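Local coordinates for protein amidohydrolase (Staphylococcus aureus, PDB 3NUR) that probably hydrolyses a carbon-nitrogen bond of a non-peptide amide, as a putative metal-dependent amidohydrolase with a TIM-barrel fold and a bound calcium ion, at residues T26-Y31 with Y190-P195; I89-Y94 with R128-A133. One frame throughout, in Å; residues are numbered along the deposited sequence.

Interaction 1 (T26-Y31 with Y190-P195); sequences TFEEHY and YLHPAP. With CA (calcium ion), chain B.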
loop_
_atom_site.group_PDB
_atom_site.type_symbol
_atom_site.label_atom_id
_atom_site.label_comp_id
_atom_site.label_asym_id
_atom_site.label_seq_id
_atom_site.Cartn_x
_atom_site.Cartn_y
_atom_site.Cartn_z
ATOM N N THR A 26 -6.338 10.138 -2.745
ATOM C CA THR A 26 -6.278 8.724 -3.159
ATOM C C THR A 26 -4.887 8.148 -2.803
ATOM O O THR A 26 -3.853 8.799 -3.047
ATOM C CB THR A 26 -6.758 8.515 -4.595
ATOM O OG1 THR A 26 -6.016 9.366 -5.454
ATOM C CG2 THR A 26 -8.276 8.772 -4.784
ATOM N N PHE A 27 -4.869 6.947 -2.206
ATOM C CA PHE A 27 -3.657 6.386 -1.607
ATOM C C PHE A 27 -2.839 5.329 -2.350
ATOM O O PHE A 27 -1.723 5.012 -1.911
ATOM C CB PHE A 27 -3.973 5.935 -0.181
ATOM C CG PHE A 27 -4.002 7.062 0.820
ATOM C CD1 PHE A 27 -2.898 7.323 1.627
ATOM C CD2 PHE A 27 -5.142 7.852 0.971
ATOM C CE1 PHE A 27 -2.918 8.372 2.553
ATOM C CE2 PHE A 27 -5.174 8.882 1.920
ATOM C CZ PHE A 27 -4.064 9.130 2.705
ATOM N N GLU A 28 -3.389 4.739 -3.423
ATOM C CA GLU A 28 -2.651 3.692 -4.139
ATOM C C GLU A 28 -2.626 4.072 -5.592
ATOM O O GLU A 28 -3.424 3.580 -6.372
ATOM C CB GLU A 28 -3.294 2.302 -3.903
ATOM C CG GLU A 28 -2.353 1.154 -4.260
ATOM C CD GLU A 28 -3.045 -0.196 -4.274
ATOM O OE1 GLU A 28 -3.046 -0.846 -5.342
ATOM O OE2 GLU A 28 -3.629 -0.584 -3.233
ATOM N N GLU A 29 -1.792 5.056 -5.931
ATOM C CA GLU A 29 -1.743 5.633 -7.277
ATOM C C GLU A 29 -0.300 5.515 -7.726
ATOM O O GLU A 29 0.607 5.917 -6.981
ATOM C CB GLU A 29 -2.231 7.096 -7.190
ATOM C CG GLU A 29 -3.482 7.253 -6.297
ATOM C CD GLU A 29 -4.658 6.312 -6.551
ATOM O OE1 GLU A 29 -5.014 6.098 -7.732
ATOM O OE2 GLU A 29 -5.229 5.784 -5.567
ATOM N N HIS A 30 -0.093 4.909 -8.909
ATOM C CA HIS A 30 1.239 4.528 -9.346
ATOM C C HIS A 30 1.875 5.303 -10.460
ATOM O O HIS A 30 1.202 5.819 -11.350
ATOM C CB HIS A 30 1.243 3.032 -9.703
ATOM C CG HIS A 30 0.747 2.151 -8.589
ATOM N ND1 HIS A 30 1.478 1.982 -7.418
ATOM C CD2 HIS A 30 -0.375 1.390 -8.518
ATOM C CE1 HIS A 30 0.777 1.144 -6.667
ATOM N NE2 HIS A 30 -0.349 0.764 -7.280
ATOM N N TYR A 31 3.204 5.280 -10.449
ATOM C CA TYR A 31 4.007 5.850 -11.517
ATOM C C TYR A 31 5.186 4.919 -11.790
ATOM O O TYR A 31 5.578 4.160 -10.916
ATOM C CB TYR A 31 4.520 7.271 -11.144
ATOM C CG TYR A 31 5.684 7.262 -10.182
ATOM C CD1 TYR A 31 5.478 7.101 -8.816
ATOM C CD2 TYR A 31 7.002 7.301 -10.645
ATOM C CE1 TYR A 31 6.543 7.035 -7.931
ATOM C CE2 TYR A 31 8.078 7.220 -9.767
ATOM C CZ TYR A 31 7.840 7.077 -8.410
ATOM O OH TYR A 31 8.873 6.988 -7.520
ATOM N N TYR A 190 2.705 1.579 3.338
ATOM C CA TYR A 190 1.670 0.907 2.548
ATOM C C TYR A 190 2.307 -0.416 2.095
ATOM O O TYR A 190 3.357 -0.389 1.449
ATOM C CB TYR A 190 1.288 1.765 1.307
ATOM C CG TYR A 190 -0.076 1.458 0.704
ATOM C CD1 TYR A 190 -1.047 2.447 0.591
ATOM C CD2 TYR A 190 -0.374 0.192 0.201
ATOM C CE1 TYR A 190 -2.300 2.179 0.043
ATOM C CE2 TYR A 190 -1.620 -0.085 -0.376
ATOM C CZ TYR A 190 -2.578 0.915 -0.453
ATOM O OH TYR A 190 -3.830 0.651 -0.957
ATOM N N LEU A 191 1.710 -1.571 2.467
ATOM C CA LEU A 191 2.229 -2.907 2.088
ATOM C C LEU A 191 1.369 -3.389 0.918
ATOM O O LEU A 191 0.172 -3.620 1.084
ATOM C CB LEU A 191 2.139 -3.875 3.276
ATOM C CG LEU A 191 2.865 -5.224 3.142
ATOM C CD1 LEU A 191 4.401 -5.030 3.061
ATOM C CD2 LEU A 191 2.525 -6.121 4.335
ATOM N N HIS A 192 1.976 -3.477 -0.267
ATOM C CA HIS A 192 1.317 -3.768 -1.547
ATOM C C HIS A 192 1.703 -5.159 -2.084
ATOM O O HIS A 192 2.835 -5.590 -1.883
ATOM C CB HIS A 192 1.763 -2.675 -2.548
ATOM C CG HIS A 192 1.082 -2.668 -3.889
ATOM N ND1 HIS A 192 1.370 -3.611 -4.845
ATOM C CD2 HIS A 192 0.177 -1.801 -4.393
ATOM C CE1 HIS A 192 0.589 -3.330 -5.877
ATOM N NE2 HIS A 192 -0.135 -2.245 -5.655
ATOM N N PRO A 193 0.824 -5.823 -2.864
ATOM C CA PRO A 193 1.195 -7.139 -3.408
ATOM C C PRO A 193 2.263 -7.083 -4.512
ATOM O O PRO A 193 2.523 -6.036 -5.110
ATOM C CB PRO A 193 -0.124 -7.675 -3.960
ATOM C CG PRO A 193 -0.950 -6.455 -4.256
ATOM C CD PRO A 193 -0.601 -5.507 -3.141
ATOM N N ALA A 194 2.884 -8.227 -4.771
ATOM C CA ALA A 194 3.840 -8.427 -5.861
ATOM C C ALA A 194 3.873 -9.938 -6.170
ATOM O O ALA A 194 3.367 -10.717 -5.348
ATOM C CB ALA A 194 5.224 -7.921 -5.468
ATOM N N PRO A 195 4.445 -10.369 -7.328
ATOM C CA PRO A 195 4.456 -11.811 -7.661
ATOM C C PRO A 195 4.921 -12.713 -6.520
ATOM O O PRO A 195 5.894 -12.390 -5.830
ATOM C CB PRO A 195 5.405 -11.877 -8.865
ATOM C CG PRO A 195 5.157 -10.570 -9.565
ATOM C CD PRO A 195 5.043 -9.574 -8.424
HETATM CA CA CA B . -1.694 -1.131 -6.990
HETATM O O HOH W 1 -2.924 -2.921 -7.193
HETATM O O HOH W 2 -0.538 -2.125 -8.655
#
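Glu-28 reaches from its strand to meet Tyr-190 with one carboxylate oxygen, and through the other it shares a calcium ion with His-192. Its CB lies 3.4 Å from Tyr-190 OH. CG is anti to the backbone N (chi1 -163°) and the chain runs on extended, which carries the carboxylate inward. CG also meets the edge of the His-192 ring, in the ring plane. At the tip the two oxygens part company. OE1 binds the calcium ion at 2.1 Å. OE2 turns to the phenol, and Tyr-190 OH sits 2.6 Å from Glu-28 OE2. That hydrogen bond is weak. Thr-289 also pairs with the hydroxyl, and Ser-291 also bonds OE2. The carboxylate and the Tyr-190 ring stand nearly perpendicular, with 85° between their planes. Further along the ring, Phe-27 O lies 3.5 Å from Tyr-190 CE1.

The side chains of His-30 and His-192 reach in from opposite directions, and their NE2 atoms take neighbouring positions around the ion. NE2 of each, His-30 and His-192, is 2.3 Å from the calcium. Their ring planes are 86° apart. The NE2 atoms lie close because they share the metal. His-192 ND1 donates to Pro-193 O at 2.7 Å, close to the ring plane and on a lone pair of the carbonyl. This bond helps fix the rotation of the ring and leaves NE2 for the ion. Two waters and Asp-316 complete the six ligands.

Two carboxylate oxygens, from Glu-28 and Asp-316, and two imidazole nitrogens thus meet at one buried cation. The site is consistent with the metal centre of amidohydrolase barrels, where a metal-bound water probably attacks the substrate.

Interaction 2 (I89-Y94 with R128-A133); sequences IQVLSY and RFVGFA
The Phe-132 ring carries CG1 of Val-91 over the centre of one face. This is a CH-pi contact, with the methyl 3.4 Å from the Phe-132 ring centroid and 4° off the normal. Val-91 CG1 is anti to the backbone N (chi1 -178°), which sends that methyl to the ring. The Phe-129 ring is met differently. Arg-128 CB lies over one face, offset toward the rim. The backbone carbonyl oxygen Gln-90 O lies at the ring edge, near its plane, and the Gln-90 side chain runs alongside from CB in the same direction as the ring. Leu-92 CD1 approaches the Phe-129 ring obliquely, 3.5 Å from CD1 of Phe-129. On the sheet face of Val-91, Ile-89 CG2 touches Val-130 CG2 at 3.9 Å.

Between these two layers of side chains, parallel strands are joined by a ladder of four backbone bonds. Gln-90 N donates to Arg-128 O, and Val-130 N to Gln-90 O. Leu-92 N then donates to Val-130 O at 2.8 Å, and Phe-132 N to Leu-92 O at 2.9 Å. CA-H...O contacts support the ladder, such as Val-91 CA to Val-130 O. Beyond it, a water weakly bridges Tyr-94 N and Ala-133 O.

Leu-92 and Phe-129 also pack against helix 104-124, through Tyr-121 among others. Arg-128 bends back to bond the carbonyls of Val-87 and Gln-88 at the start of strand 87-94. The strand axes are 4.6 Å apart at closest approach and turned by 35°. Strand 87-94, helix 104-124 and strand 129-131 form a beta-alpha-beta crossover, the repeating unit of a TIM barrel.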
loop_
_atom_site.group_PDB
_atom_site.type_symbol
_atom_site.label_atom_id
_atom_site.label_comp_id
_atom_site.label_asym_id
_atom_site.label_seq_id
_atom_site.Cartn_x
_atom_site.Cartn_y
_atom_site.Cartn_z
ATOM N N ILE A 89 -5.882 15.028 -4.459
ATOM C CA ILE A 89 -4.510 14.551 -4.315
ATOM C C ILE A 89 -4.354 13.082 -4.634
ATOM O O ILE A 89 -5.142 12.254 -4.154
ATOM C CB ILE A 89 -4.006 14.830 -2.860
ATOM C CG1 ILE A 89 -3.977 16.341 -2.526
ATOM C CG2 ILE A 89 -2.669 14.130 -2.540
ATOM C CD1 ILE A 89 -3.766 16.642 -1.076
ATOM N N GLN A 90 -3.267 12.750 -5.368
ATOM C CA GLN A 90 -2.851 11.378 -5.526
ATOM C C GLN A 90 -1.581 11.248 -4.675
ATOM O O GLN A 90 -0.679 12.097 -4.768
ATOM C CB GLN A 90 -2.528 11.004 -6.983
ATOM C CG GLN A 90 -3.751 10.629 -7.786
ATOM C CD GLN A 90 -3.407 10.021 -9.136
ATOM O OE1 GLN A 90 -4.273 9.482 -9.852
ATOM N NE2 GLN A 90 -2.136 10.028 -9.497
ATOM N N VAL A 91 -1.516 10.194 -3.870
ATOM C CA VAL A 91 -0.320 9.841 -3.085
ATOM C C VAL A 91 0.406 8.873 -4.028
ATOM O O VAL A 91 -0.129 7.802 -4.368
ATOM C CB VAL A 91 -0.632 9.221 -1.696
ATOM C CG1 VAL A 91 0.657 8.936 -0.945
ATOM C CG2 VAL A 91 -1.538 10.128 -0.860
ATOM N N LEU A 92 1.569 9.299 -4.553
ATOM C CA LEU A 92 2.252 8.549 -5.602
ATOM C C LEU A 92 3.303 7.544 -5.100
ATOM O O LEU A 92 4.107 7.870 -4.224
ATOM C CB LEU A 92 2.889 9.527 -6.628
ATOM C CG LEU A 92 1.940 10.405 -7.467
ATOM C CD1 LEU A 92 2.731 11.354 -8.386
ATOM C CD2 LEU A 92 1.033 9.566 -8.318
ATOM N N SER A 93 3.277 6.324 -5.677
ATOM C CA SER A 93 4.203 5.231 -5.362
ATOM C C SER A 93 4.650 4.522 -6.636
ATOM O O SER A 93 3.913 4.549 -7.607
ATOM C CB SER A 93 3.516 4.220 -4.463
ATOM O OG SER A 93 2.352 3.706 -5.095
ATOM N N TYR A 94 5.845 3.886 -6.645
ATOM C CA TYR A 94 6.324 3.178 -7.832
ATOM C C TYR A 94 5.427 1.977 -8.157
ATOM O O TYR A 94 5.002 1.265 -7.246
ATOM C CB TYR A 94 7.795 2.747 -7.686
ATOM C CG TYR A 94 8.513 2.724 -9.016
ATOM C CD1 TYR A 94 9.305 3.796 -9.422
ATOM C CD2 TYR A 94 8.381 1.639 -9.884
ATOM C CE1 TYR A 94 9.928 3.802 -10.676
ATOM C CE2 TYR A 94 9.018 1.622 -11.124
ATOM C CZ TYR A 94 9.780 2.713 -11.521
ATOM O OH TYR A 94 10.407 2.692 -12.741
ATOM N N ARG A 128 -1.341 18.943 -5.915
ATOM C CA ARG A 128 -2.064 17.765 -6.412
ATOM C C ARG A 128 -1.440 16.431 -6.074
ATOM O O ARG A 128 -2.056 15.391 -6.313
ATOM C CB ARG A 128 -2.260 17.859 -7.945
ATOM C CG ARG A 128 -2.893 19.160 -8.466
ATOM C CD ARG A 128 -4.313 19.453 -7.935
ATOM N NE ARG A 128 -5.276 18.365 -8.174
ATOM C CZ ARG A 128 -5.964 18.192 -9.300
ATOM N NH1 ARG A 128 -5.806 19.033 -10.323
ATOM N NH2 ARG A 128 -6.823 17.184 -9.411
ATOM N N PHE A 129 -0.204 16.453 -5.584
ATOM C CA PHE A 129 0.527 15.220 -5.308
ATOM C C PHE A 129 1.281 15.235 -4.008
ATOM O O PHE A 129 1.758 16.279 -3.552
ATOM C CB PHE A 129 1.488 14.897 -6.465
ATOM C CG PHE A 129 0.820 14.773 -7.811
ATOM C CD1 PHE A 129 0.053 13.651 -8.129
ATOM C CD2 PHE A 129 0.917 15.795 -8.748
ATOM C CE1 PHE A 129 -0.588 13.554 -9.363
ATOM C CE2 PHE A 129 0.290 15.690 -9.991
ATOM C CZ PHE A 129 -0.450 14.563 -10.296
ATOM N N VAL A 130 1.380 14.056 -3.415
ATOM C CA VAL A 130 2.147 13.780 -2.205
ATOM C C VAL A 130 2.964 12.512 -2.563
ATOM O O VAL A 130 2.470 11.642 -3.293
ATOM C CB VAL A 130 1.218 13.592 -0.976
ATOM C CG1 VAL A 130 1.956 12.964 0.195
ATOM C CG2 VAL A 130 0.611 14.931 -0.547
ATOM N N GLY A 131 4.198 12.421 -2.077
ATOM C CA GLY A 131 5.006 11.256 -2.420
ATOM C C GLY A 131 5.155 10.218 -1.334
ATOM O O GLY A 131 5.225 10.547 -0.144
ATOM N N PHE A 132 5.202 8.948 -1.761
ATOM C CA PHE A 132 5.511 7.810 -0.909
ATOM C C PHE A 132 6.859 7.296 -1.399
ATOM O O PHE A 132 7.102 7.235 -2.620
ATOM C CB PHE A 132 4.418 6.706 -0.977
ATOM C CG PHE A 132 3.341 6.756 0.104
ATOM C CD1 PHE A 132 3.330 7.767 1.059
ATOM C CD2 PHE A 132 2.308 5.824 0.123
ATOM C CE1 PHE A 132 2.338 7.810 2.059
ATOM C CE2 PHE A 132 1.306 5.877 1.110
ATOM C CZ PHE A 132 1.345 6.855 2.084
ATOM N N ALA A 133 7.741 6.979 -0.453
ATOM C CA ALA A 133 9.098 6.483 -0.751
ATOM C C ALA A 133 9.113 5.087 -1.369
ATOM O O ALA A 133 8.272 4.240 -1.032
ATOM C CB ALA A 133 9.909 6.453 0.530
HETATM O O HOH W 3 6.965 2.808 -3.713
#

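Both interactions are buried, but interaction 1 lies nearer the centre of the chain, with about 10 Å between the two contact centres. They meet in one sheet: strand 24-31 pairs with strand 87-94, where Thr-26 probably bonds Ile-89 and Val-91 through the backbone. Interaction 2 adds the next strand of that sheet. Interaction 1 instead reaches to strand 189-192 of the other sheet, with no backbone pairing between its segments. Its chemistry is polar and centred on a metal, whereas interaction 2 relies on backbone bonds and apolar or aromatic side chains. Ser-93, packed against His-30, brings the barrel wall beside the metal site.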